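Side-chain contacts in type 3 secretion system regulator YopR (Yersinia pestis, PDB 1Z21), which may regulate assembly of the type III secretion injectisome, perhaps by controlling secretion or polymerisation of the needle subunit YscF, and is involved in pathogenesis: residues A[9-14]-A[70-75]; A[33-38]-A[64-69]; A[58-63]-A[101-106]. One frame throughout, in Å; residues are numbered along the deposited sequence.

Contact 1. Residues A[9-14]-A[70-75]; sequences TREVLW and GKRWEA
Arg72 reaches out from the first turn of helix 71-82 to lie along Trp14 and grip Glu11, both on helix 6-19, in the five-helix core domain of YopR. The short helix segments run 78° apart with axes 13.7 Å from each other, a gap bridged here mainly by the long side chains of Arg72 and Trp14. The polar part is a salt bridge. Arg72 NH1 donates to the syn lone pair of Glu11 OE1 at 3.1 Å, almost within the guanidinium plane, while a weak second bond joins Arg72 NH2 to Glu11 OE2. A bend at chi2 (58°) carries the Glu11 carboxylate to Arg72, and its plane lies nearly parallel to the guanidinium's.

The second part is stacking. Arginine suits this place because it offers a flat cation at its tip and methylenes along its stem: the guanidinium lies on the indole with planes 18° apart, and CZ sits over the five-membered ring in a cation-pi contact. Farther back, Arg72 CG makes a CH-pi contact over the six-membered ring. Trp14 NE1 is hydrogen-bonded to Asp67, which anchors the indole from its polar edge. The apolar part is small, with Ala75 CB near the ring plane, 4.3 Å from Trp14 CH2.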
loop_
_atom_site.group_PDB
_atom_site.type_symbol
_atom_site.label_atom_id
_atom_site.label_comp_id
_atom_site.label_asym_id
_atom_site.label_seq_id
_atom_site.Cartn_x
_atom_site.Cartn_y
_atom_site.Cartn_z
ATOM N N THR A 9 -13.499 10.395 -5.333
ATOM C CA THR A 9 -12.467 11.251 -4.749
ATOM C C THR A 9 -11.080 10.622 -4.896
ATOM O O THR A 9 -10.107 11.290 -5.246
ATOM C CB THR A 9 -12.746 11.500 -3.248
ATOM O OG1 THR A 9 -13.943 12.263 -3.077
ATOM C CG2 THR A 9 -11.695 12.374 -2.636
ATOM N N ARG A 10 -10.986 9.332 -4.605
ATOM C CA ARG A 10 -9.713 8.649 -4.716
ATOM C C ARG A 10 -9.219 8.653 -6.158
ATOM O O ARG A 10 -8.015 8.695 -6.400
ATOM C CB ARG A 10 -9.821 7.217 -4.204
ATOM C CG ARG A 10 -8.506 6.504 -4.115
ATOM C CD ARG A 10 -8.565 5.272 -3.216
ATOM N NE ARG A 10 -7.282 4.606 -3.140
ATOM C CZ ARG A 10 -6.312 4.989 -2.329
ATOM N NH2 ARG A 10 -5.147 4.364 -2.362
ATOM N N GLU A 11 -10.137 8.604 -7.117
ATOM C CA GLU A 11 -9.744 8.649 -8.523
ATOM C C GLU A 11 -9.189 10.038 -8.888
ATOM O O GLU A 11 -8.250 10.133 -9.668
ATOM C CB GLU A 11 -10.893 8.239 -9.451
ATOM C CG GLU A 11 -10.469 7.999 -10.900
ATOM C CD GLU A 11 -9.390 6.938 -11.051
ATOM O OE1 GLU A 11 -9.405 5.954 -10.279
ATOM O OE2 GLU A 11 -8.527 7.093 -11.949
ATOM N N VAL A 12 -9.730 11.107 -8.307
ATOM C CA VAL A 12 -9.147 12.440 -8.527
ATOM C C VAL A 12 -7.685 12.475 -8.059
ATOM O O VAL A 12 -6.824 13.075 -8.710
ATOM C CB VAL A 12 -9.947 13.568 -7.832
ATOM C CG1 VAL A 12 -9.260 14.931 -8.038
ATOM C CG2 VAL A 12 -11.384 13.604 -8.357
ATOM N N LEU A 13 -7.400 11.815 -6.941
ATOM C CA LEU A 13 -6.040 11.722 -6.432
ATOM C C LEU A 13 -5.137 11.020 -7.440
ATOM O O LEU A 13 -4.039 11.483 -7.724
ATOM C CB LEU A 13 -6.003 10.985 -5.088
ATOM C CG LEU A 13 -6.369 11.809 -3.859
ATOM C CD1 LEU A 13 -6.759 10.929 -2.681
ATOM C CD2 LEU A 13 -5.225 12.717 -3.475
ATOM N N TRP A 14 -5.595 9.892 -7.975
ATOM C CA TRP A 14 -4.775 9.135 -8.911
ATOM C C TRP A 14 -4.557 9.948 -10.186
ATOM O O TRP A 14 -3.474 9.902 -10.762
ATOM C CB TRP A 14 -5.382 7.768 -9.215
ATOM C CG TRP A 14 -5.085 6.722 -8.168
ATOM C CD1 TRP A 14 -5.993 6.076 -7.371
ATOM C CD2 TRP A 14 -3.802 6.190 -7.816
ATOM N NE1 TRP A 14 -5.351 5.184 -6.550
ATOM C CE2 TRP A 14 -4.006 5.239 -6.794
ATOM C CE3 TRP A 14 -2.490 6.432 -8.252
ATOM C CZ2 TRP A 14 -2.959 4.518 -6.217
ATOM C CZ3 TRP A 14 -1.438 5.713 -7.671
ATOM C CH2 TRP A 14 -1.682 4.769 -6.662
ATOM N N GLY A 70 -2.737 -3.952 -9.944
ATOM C CA GLY A 70 -1.892 -3.367 -10.964
ATOM C C GLY A 70 -0.774 -2.508 -10.393
ATOM O O GLY A 70 -0.374 -2.644 -9.241
ATOM N N LYS A 71 -0.265 -1.608 -11.226
ATOM C CA LYS A 71 0.833 -0.726 -10.852
ATOM C C LYS A 71 0.486 0.203 -9.683
ATOM O O LYS A 71 1.385 0.730 -9.046
ATOM C CB LYS A 71 1.297 0.100 -12.065
ATOM C CG LYS A 71 0.237 1.051 -12.616
ATOM C CD LYS A 71 0.708 1.821 -13.864
ATOM C CE LYS A 71 -0.472 2.437 -14.607
ATOM N NZ LYS A 71 -0.141 3.789 -15.157
ATOM N N ARG A 72 -0.800 0.413 -9.410
ATOM C CA ARG A 72 -1.204 1.196 -8.223
ATOM C C ARG A 72 -0.755 0.538 -6.928
ATOM O O ARG A 72 -0.339 1.215 -5.983
ATOM C CB ARG A 72 -2.716 1.431 -8.191
ATOM C CG ARG A 72 -3.150 2.419 -9.234
ATOM C CD ARG A 72 -4.631 2.641 -9.341
ATOM N NE ARG A 72 -4.893 3.449 -10.523
ATOM C CZ ARG A 72 -6.027 4.053 -10.786
ATOM N NH1 ARG A 72 -7.047 3.955 -9.966
ATOM N NH2 ARG A 72 -6.138 4.769 -11.892
ATOM N N TRP A 73 -0.841 -0.792 -6.882
ATOM C CA TRP A 73 -0.383 -1.530 -5.705
ATOM C C TRP A 73 1.097 -1.270 -5.408
ATOM O O TRP A 73 1.471 -1.082 -4.262
ATOM C CB TRP A 73 -0.625 -3.031 -5.881
ATOM C CG TRP A 73 -2.049 -3.467 -5.681
ATOM C CD1 TRP A 73 -3.159 -2.685 -5.678
ATOM C CD2 TRP A 73 -2.505 -4.806 -5.472
ATOM N NE1 TRP A 73 -4.283 -3.446 -5.469
ATOM C CE2 TRP A 73 -3.907 -4.754 -5.325
ATOM C CE3 TRP A 73 -1.867 -6.043 -5.357
ATOM C CZ2 TRP A 73 -4.681 -5.896 -5.100
ATOM C CZ3 TRP A 73 -2.642 -7.173 -5.137
ATOM C CH2 TRP A 73 -4.022 -7.092 -5.007
ATOM N N GLU A 74 1.928 -1.255 -6.449
ATOM C CA GLU A 74 3.365 -1.056 -6.299
ATOM C C GLU A 74 3.674 0.325 -5.733
ATOM O O GLU A 74 4.445 0.448 -4.806
ATOM C CB GLU A 74 4.069 -1.241 -7.639
ATOM C CG GLU A 74 4.072 -2.687 -8.115
ATOM C CD GLU A 74 4.443 -2.837 -9.577
ATOM O OE1 GLU A 74 4.547 -1.819 -10.292
ATOM O OE2 GLU A 74 4.623 -3.989 -10.007
ATOM N N ALA A 75 3.023 1.353 -6.269
ATOM C CA ALA A 75 3.212 2.717 -5.766
ATOM C C ALA A 75 2.743 2.866 -4.332
ATOM O O ALA A 75 3.426 3.468 -3.508
ATOM C CB ALA A 75 2.477 3.703 -6.661
#

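Contact 2. Residues A[33-38]-A[64-69]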
loop_
_atom_site.group_PDB
_atom_site.type_symbol
_atom_site.label_atom_id
_atom_site.label_comp_id
_atom_site.label_asym_id
_atom_site.label_seq_id
_atom_site.Cartn_x
_atom_site.Cartn_y
_atom_site.Cartn_z
ATOM N N THR A 33 -2.292 6.978 2.765
ATOM C CA THR A 33 -2.630 7.182 4.166
ATOM C C THR A 33 -3.619 6.150 4.702
ATOM O O THR A 33 -3.266 5.451 5.641
ATOM C CB THR A 33 -3.110 8.639 4.413
ATOM O OG1 THR A 33 -1.987 9.516 4.308
ATOM C CG2 THR A 33 -3.613 8.817 5.844
ATOM N N PRO A 34 -4.826 6.023 4.136
ATOM C CA PRO A 34 -5.785 5.042 4.653
ATOM C C PRO A 34 -5.289 3.598 4.506
ATOM O O PRO A 34 -5.683 2.746 5.303
ATOM C CB PRO A 34 -7.038 5.278 3.798
ATOM C CG PRO A 34 -6.541 5.915 2.561
ATOM C CD PRO A 34 -5.390 6.758 2.991
ATOM N N VAL A 35 -4.433 3.337 3.518
ATOM C CA VAL A 35 -3.949 1.980 3.293
ATOM C C VAL A 35 -2.972 1.600 4.384
ATOM O O VAL A 35 -3.054 0.503 4.929
ATOM C CB VAL A 35 -3.296 1.822 1.914
ATOM C CG1 VAL A 35 -2.958 0.362 1.655
ATOM C CG2 VAL A 35 -4.233 2.366 0.826
ATOM N N ARG A 36 -2.051 2.510 4.691
ATOM C CA ARG A 36 -1.121 2.336 5.793
ATOM C C ARG A 36 -1.885 2.124 7.095
ATOM O O ARG A 36 -1.580 1.208 7.851
ATOM C CB ARG A 36 -0.188 3.539 5.912
ATOM C CG ARG A 36 0.903 3.361 6.967
ATOM C CD ARG A 36 1.770 4.569 7.177
ATOM N NE ARG A 36 2.464 4.985 5.954
ATOM C CZ ARG A 36 2.244 6.125 5.299
ATOM N NH1 ARG A 36 1.328 6.996 5.713
ATOM N NH2 ARG A 36 2.947 6.388 4.211
ATOM N N GLU A 37 -2.877 2.968 7.366
ATOM C CA GLU A 37 -3.693 2.820 8.584
ATOM C C GLU A 37 -4.326 1.429 8.679
ATOM O O GLU A 37 -4.298 0.797 9.739
ATOM C CB GLU A 37 -4.764 3.914 8.664
ATOM C CG GLU A 37 -4.153 5.284 8.939
ATOM C CD GLU A 37 -5.113 6.456 8.792
ATOM O OE1 GLU A 37 -6.189 6.324 8.159
ATOM O OE2 GLU A 37 -4.762 7.536 9.313
ATOM N N ALA A 38 -4.876 0.942 7.572
ATOM C CA ALA A 38 -5.530 -0.364 7.564
ATOM C C ALA A 38 -4.513 -1.497 7.756
ATOM O O ALA A 38 -4.798 -2.493 8.423
ATOM C CB ALA A 38 -6.300 -0.549 6.280
ATOM N N GLN A 64 -6.755 -4.402 -2.066
ATOM C CA GLN A 64 -7.946 -4.487 -2.921
ATOM C C GLN A 64 -9.115 -3.646 -2.414
ATOM O O GLN A 64 -9.977 -3.261 -3.200
ATOM C CB GLN A 64 -8.404 -5.949 -3.058
ATOM C CG GLN A 64 -9.570 -6.177 -4.048
ATOM C CD GLN A 64 -9.265 -5.670 -5.451
ATOM O OE1 GLN A 64 -10.037 -4.890 -6.034
ATOM N NE2 GLN A 64 -8.139 -6.098 -5.994
ATOM N N GLN A 65 -9.157 -3.377 -1.112
ATOM C CA GLN A 65 -10.187 -2.510 -0.537
ATOM C C GLN A 65 -10.150 -1.104 -1.135
ATOM O O GLN A 65 -11.173 -0.407 -1.170
ATOM C CB GLN A 65 -10.035 -2.389 0.987
ATOM C CG GLN A 65 -10.478 -3.609 1.817
ATOM C CD GLN A 65 -10.037 -3.517 3.288
ATOM O OE1 GLN A 65 -9.859 -2.421 3.823
ATOM N NE2 GLN A 65 -9.849 -4.665 3.930
ATOM N N PHE A 66 -8.967 -0.695 -1.582
ATOM C CA PHE A 66 -8.708 0.679 -2.021
ATOM C C PHE A 66 -8.484 0.815 -3.523
ATOM O O PHE A 66 -8.969 1.764 -4.134
ATOM C CB PHE A 66 -7.499 1.231 -1.270
ATOM C CG PHE A 66 -7.741 1.389 0.195
ATOM C CD1 PHE A 66 -8.425 2.500 0.671
ATOM C CD2 PHE A 66 -7.332 0.417 1.091
ATOM C CE1 PHE A 66 -8.682 2.650 2.016
ATOM C CE2 PHE A 66 -7.586 0.569 2.453
ATOM C CZ PHE A 66 -8.263 1.686 2.910
ATOM N N ASP A 67 -7.730 -0.107 -4.110
ATOM C CA ASP A 67 -7.300 0.006 -5.497
ATOM C C ASP A 67 -7.335 -1.342 -6.181
ATOM O O ASP A 67 -6.996 -2.351 -5.583
ATOM C CB ASP A 67 -5.859 0.525 -5.575
ATOM C CG ASP A 67 -5.674 1.842 -4.887
ATOM O OD1 ASP A 67 -6.374 2.800 -5.279
ATOM O OD2 ASP A 67 -4.847 2.026 -3.958
ATOM N N SER A 68 -7.685 -1.329 -7.457
ATOM C CA SER A 68 -7.639 -2.513 -8.301
ATOM C C SER A 68 -6.210 -2.973 -8.536
ATOM O O SER A 68 -5.270 -2.172 -8.513
ATOM C CB SER A 68 -8.283 -2.198 -9.643
ATOM O OG SER A 68 -9.633 -1.852 -9.443
ATOM N N PHE A 69 -6.054 -4.269 -8.760
ATOM C CA PHE A 69 -4.744 -4.856 -8.959
ATOM C C PHE A 69 -4.035 -4.176 -10.121
ATOM O O PHE A 69 -4.657 -3.867 -11.147
ATOM C CB PHE A 69 -4.865 -6.352 -9.233
ATOM C CG PHE A 69 -3.570 -7.004 -9.589
ATOM C CD1 PHE A 69 -2.786 -7.575 -8.611
ATOM C CD2 PHE A 69 -3.134 -7.045 -10.908
ATOM C CE1 PHE A 69 -1.592 -8.187 -8.930
ATOM C CE2 PHE A 69 -1.922 -7.651 -11.230
ATOM C CZ PHE A 69 -1.154 -8.214 -10.238
#
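Val35 sets its CG2 methyl over one face of the Phe66 ring, 3.9 Å from the ring centroid, in a CH-pi contact. The methyl lies 24° off the ring normal and is shifted toward the rim, nearest CD2 and CG. It can do so because CG2 of Val35 stands anti to the carbonyl carbon (CG1 is the branch anti to N, chi1 -173°), and a beta-branched residue has a second methyl left for another neighbour: the Val35 side chain also packs on Leu63.

The remaining side-chain contacts are apolar. Pro34 CB comes in obliquely to 3.6 Å from Phe66 CE1, and Pro34 CG follows behind it. At the ring edge, Ala38 CB lies 4.2 Å from Phe66 CE2, a small residue that lets the wide ring come close to helix 25-43. Within the all-helical fold this joins helix 25-43 to the weakly bonded end of helix 52-66.

The backbone takes part through a plain van der Waals contact, Phe66 CZ resting 3.7 Å from the carbonyl oxygen Pro34 O. Pro34 has no N-H to give the preceding turn, and the helix is kinked here, where the N atoms of Pro34 and Val35 lack such bonds. From helix 6-19, the Arg10 side chain touches both Val35 and Phe66.

Contact 3. Residues A[58-63]-A[101-106]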
loop_
_atom_site.group_PDB
_atom_site.type_symbol
_atom_site.label_atom_id
_atom_site.label_comp_id
_atom_site.label_asym_id
_atom_site.label_seq_id
_atom_site.Cartn_x
_atom_site.Cartn_y
_atom_site.Cartn_z
ATOM N N GLU A 58 -3.780 -11.736 3.124
ATOM C CA GLU A 58 -4.390 -10.697 3.951
ATOM C C GLU A 58 -3.966 -9.314 3.455
ATOM O O GLU A 58 -4.793 -8.416 3.311
ATOM C CB GLU A 58 -3.989 -10.879 5.421
ATOM C CG GLU A 58 -4.687 -12.061 6.073
ATOM C CD GLU A 58 -4.202 -12.347 7.492
ATOM O OE1 GLU A 58 -3.327 -11.611 8.013
ATOM O OE2 GLU A 58 -4.713 -13.324 8.098
ATOM N N LEU A 59 -2.674 -9.154 3.196
ATOM C CA LEU A 59 -2.131 -7.888 2.701
ATOM C C LEU A 59 -2.769 -7.497 1.374
ATOM O O LEU A 59 -3.155 -6.337 1.184
ATOM C CB LEU A 59 -0.610 -7.967 2.560
ATOM C CG LEU A 59 0.098 -6.748 1.954
ATOM C CD1 LEU A 59 1.345 -6.392 2.749
ATOM C CD2 LEU A 59 0.443 -6.993 0.501
ATOM N N ARG A 60 -2.905 -8.454 0.464
ATOM C CA ARG A 60 -3.517 -8.174 -0.843
ATOM C C ARG A 60 -4.996 -7.825 -0.694
ATOM O O ARG A 60 -5.496 -6.973 -1.406
ATOM C CB ARG A 60 -3.307 -9.334 -1.800
ATOM C CG ARG A 60 -1.838 -9.610 -2.045
ATOM C CD ARG A 60 -1.557 -10.541 -3.182
ATOM N NE ARG A 60 -1.830 -11.930 -2.836
ATOM C CZ ARG A 60 -0.915 -12.873 -2.607
ATOM N NH1 ARG A 60 0.388 -12.623 -2.639
ATOM N NH2 ARG A 60 -1.317 -14.100 -2.329
ATOM N N SER A 61 -5.662 -8.440 0.281
ATOM C CA SER A 61 -7.065 -8.153 0.569
ATOM C C SER A 61 -7.269 -6.700 0.992
ATOM O O SER A 61 -8.218 -6.043 0.550
ATOM C CB SER A 61 -7.588 -9.085 1.658
ATOM O OG SER A 61 -8.916 -8.746 1.944
ATOM N N VAL A 62 -6.363 -6.206 1.835
ATOM C CA VAL A 62 -6.346 -4.799 2.226
ATOM C C VAL A 62 -6.104 -3.889 1.009
ATOM O O VAL A 62 -6.826 -2.919 0.805
ATOM C CB VAL A 62 -5.299 -4.505 3.327
ATOM C CG1 VAL A 62 -5.280 -3.011 3.655
ATOM C CG2 VAL A 62 -5.592 -5.317 4.594
ATOM N N LEU A 63 -5.106 -4.198 0.190
ATOM C CA LEU A 63 -4.831 -3.372 -0.983
ATOM C C LEU A 63 -6.065 -3.271 -1.879
ATOM O O LEU A 63 -6.388 -2.181 -2.367
ATOM C CB LEU A 63 -3.640 -3.919 -1.779
ATOM C CG LEU A 63 -2.268 -3.896 -1.093
ATOM C CD1 LEU A 63 -1.217 -4.489 -2.008
ATOM C CD2 LEU A 63 -1.853 -2.493 -0.655
ATOM N N ASN A 101 7.866 -6.028 1.240
ATOM C CA ASN A 101 8.934 -6.378 0.340
ATOM C C ASN A 101 8.719 -7.739 -0.345
ATOM O O ASN A 101 9.071 -7.889 -1.501
ATOM C CB ASN A 101 10.277 -6.230 1.052
ATOM C CG ASN A 101 10.623 -4.739 1.322
ATOM O OD1 ASN A 101 10.622 -3.903 0.397
ATOM N ND2 ASN A 101 10.878 -4.401 2.581
ATOM N N LYS A 102 8.098 -8.695 0.344
ATOM C CA LYS A 102 7.775 -9.983 -0.276
ATOM C C LYS A 102 6.713 -9.830 -1.367
ATOM O O LYS A 102 6.825 -10.431 -2.430
ATOM C CB LYS A 102 7.338 -11.007 0.779
ATOM C CG LYS A 102 8.471 -11.437 1.676
ATOM C CD LYS A 102 8.200 -12.732 2.342
ATOM C CE LYS A 102 9.324 -13.103 3.290
ATOM N NZ LYS A 102 10.539 -13.521 2.559
ATOM N N GLU A 103 5.690 -9.012 -1.119
ATOM C CA GLU A 103 4.696 -8.712 -2.159
ATOM C C GLU A 103 5.304 -7.962 -3.340
ATOM O O GLU A 103 4.962 -8.240 -4.477
ATOM C CB GLU A 103 3.508 -7.929 -1.593
ATOM C CG GLU A 103 2.411 -7.595 -2.616
ATOM C CD GLU A 103 1.765 -8.816 -3.277
ATOM O OE1 GLU A 103 1.826 -9.931 -2.713
ATOM O OE2 GLU A 103 1.173 -8.652 -4.364
ATOM N N LEU A 104 6.204 -7.013 -3.083
ATOM C CA LEU A 104 6.830 -6.282 -4.173
ATOM C C LEU A 104 7.633 -7.240 -5.062
ATOM O O LEU A 104 7.653 -7.082 -6.267
ATOM C CB LEU A 104 7.699 -5.129 -3.660
ATOM C CG LEU A 104 6.896 -3.921 -3.167
ATOM C CD1 LEU A 104 7.784 -2.962 -2.429
ATOM C CD2 LEU A 104 6.225 -3.194 -4.305
ATOM N N MET A 105 8.247 -8.253 -4.458
ATOM C CA MET A 105 9.016 -9.238 -5.223
ATOM C C MET A 105 8.090 -10.026 -6.133
ATOM O O MET A 105 8.456 -10.334 -7.256
ATOM C CB MET A 105 9.803 -10.155 -4.279
ATOM C CG MET A 105 10.591 -11.277 -4.953
ATOM S SD MET A 105 11.990 -10.628 -5.833
ATOM C CE MET A 105 13.210 -10.560 -4.534
ATOM N N ILE A 106 6.887 -10.326 -5.657
ATOM C CA ILE A 106 5.877 -11.017 -6.459
ATOM C C ILE A 106 5.358 -10.140 -7.603
ATOM O O ILE A 106 5.134 -10.629 -8.706
ATOM C CB ILE A 106 4.727 -11.502 -5.554
ATOM C CG1 ILE A 106 5.219 -12.627 -4.644
ATOM C CG2 ILE A 106 3.510 -11.989 -6.373
ATOM C CD1 ILE A 106 4.300 -12.899 -3.455
#
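Glu103 is the residue round which this contact closes, with Leu59 packed on its stem and Arg60 on its carboxylate. The close-packed side is the inner one. Leu59 CD2 lies 3.7 Å from Glu103 CG and almost as near to CB, so a buried leucine covers the aliphatic part of an otherwise acidic side chain. Glutamate suits the place because it has methylenes to offer the core and a charged end to meet Arg60. With CG anti to the backbone N and a bend at chi2, the chain turns its carboxylate toward that arginine.

Arg60 NH1 donates to the syn lone pair of Glu103 OE1 at 3.1 Å in a nearly straight bond. The oxygen lies in the guanidinium plane, yet the carboxylate plane itself is turned 58° from it, so the two groups meet by a single bond and not as a parallel two-bond pair. Arg60 CD is also 3.5 Å from Glu103 OE1; beyond it a bend at chi3 (-76°) turns the guanidinium so that NH1 meets the same oxygen. Trp73 and Leu77 of helix 71-82 also touch Glu103, which is buried despite its charge; the salt bridge probably eases that cost.

Toward solvent the contact thins out. Ile106 is exposed, and its CD1 reaches only the edge of the Arg60 guanidinium, 4.0 Å from NH1. Leucine packed on the glutamate stem, with a salt bridge beside it, thus ties steeply crossed helices 52-66 and 94-107 (short axes at 78°) into the five-helix core domain, a fold resembling one domain of the secretion regulator YopN/SctW.

Contacts 1 and 2 meet at Asp67, their centres about 9 Å apart: Asp67 OD2 forms a salt bridge with Arg10 NH2 at 2.8 Å, and Asp67 OD1 takes a probable hydrogen bond from Trp14 NE1 at 2.9 Å. Contact 2 is nested inside the chain loop closed by contact 1. Contacts 2 and 3 share helix 52-66, centres about 11 Å apart, and adjoin where Ala38 CB packs 3.7 Å from Val62 CG1. Contacts 1 and 3, with centres about 15 Å apart, are bridged by Trp73, whose CE2 lies 3.7 Å from Leu63 CB. Together the three contacts involve all five helices of the core domain.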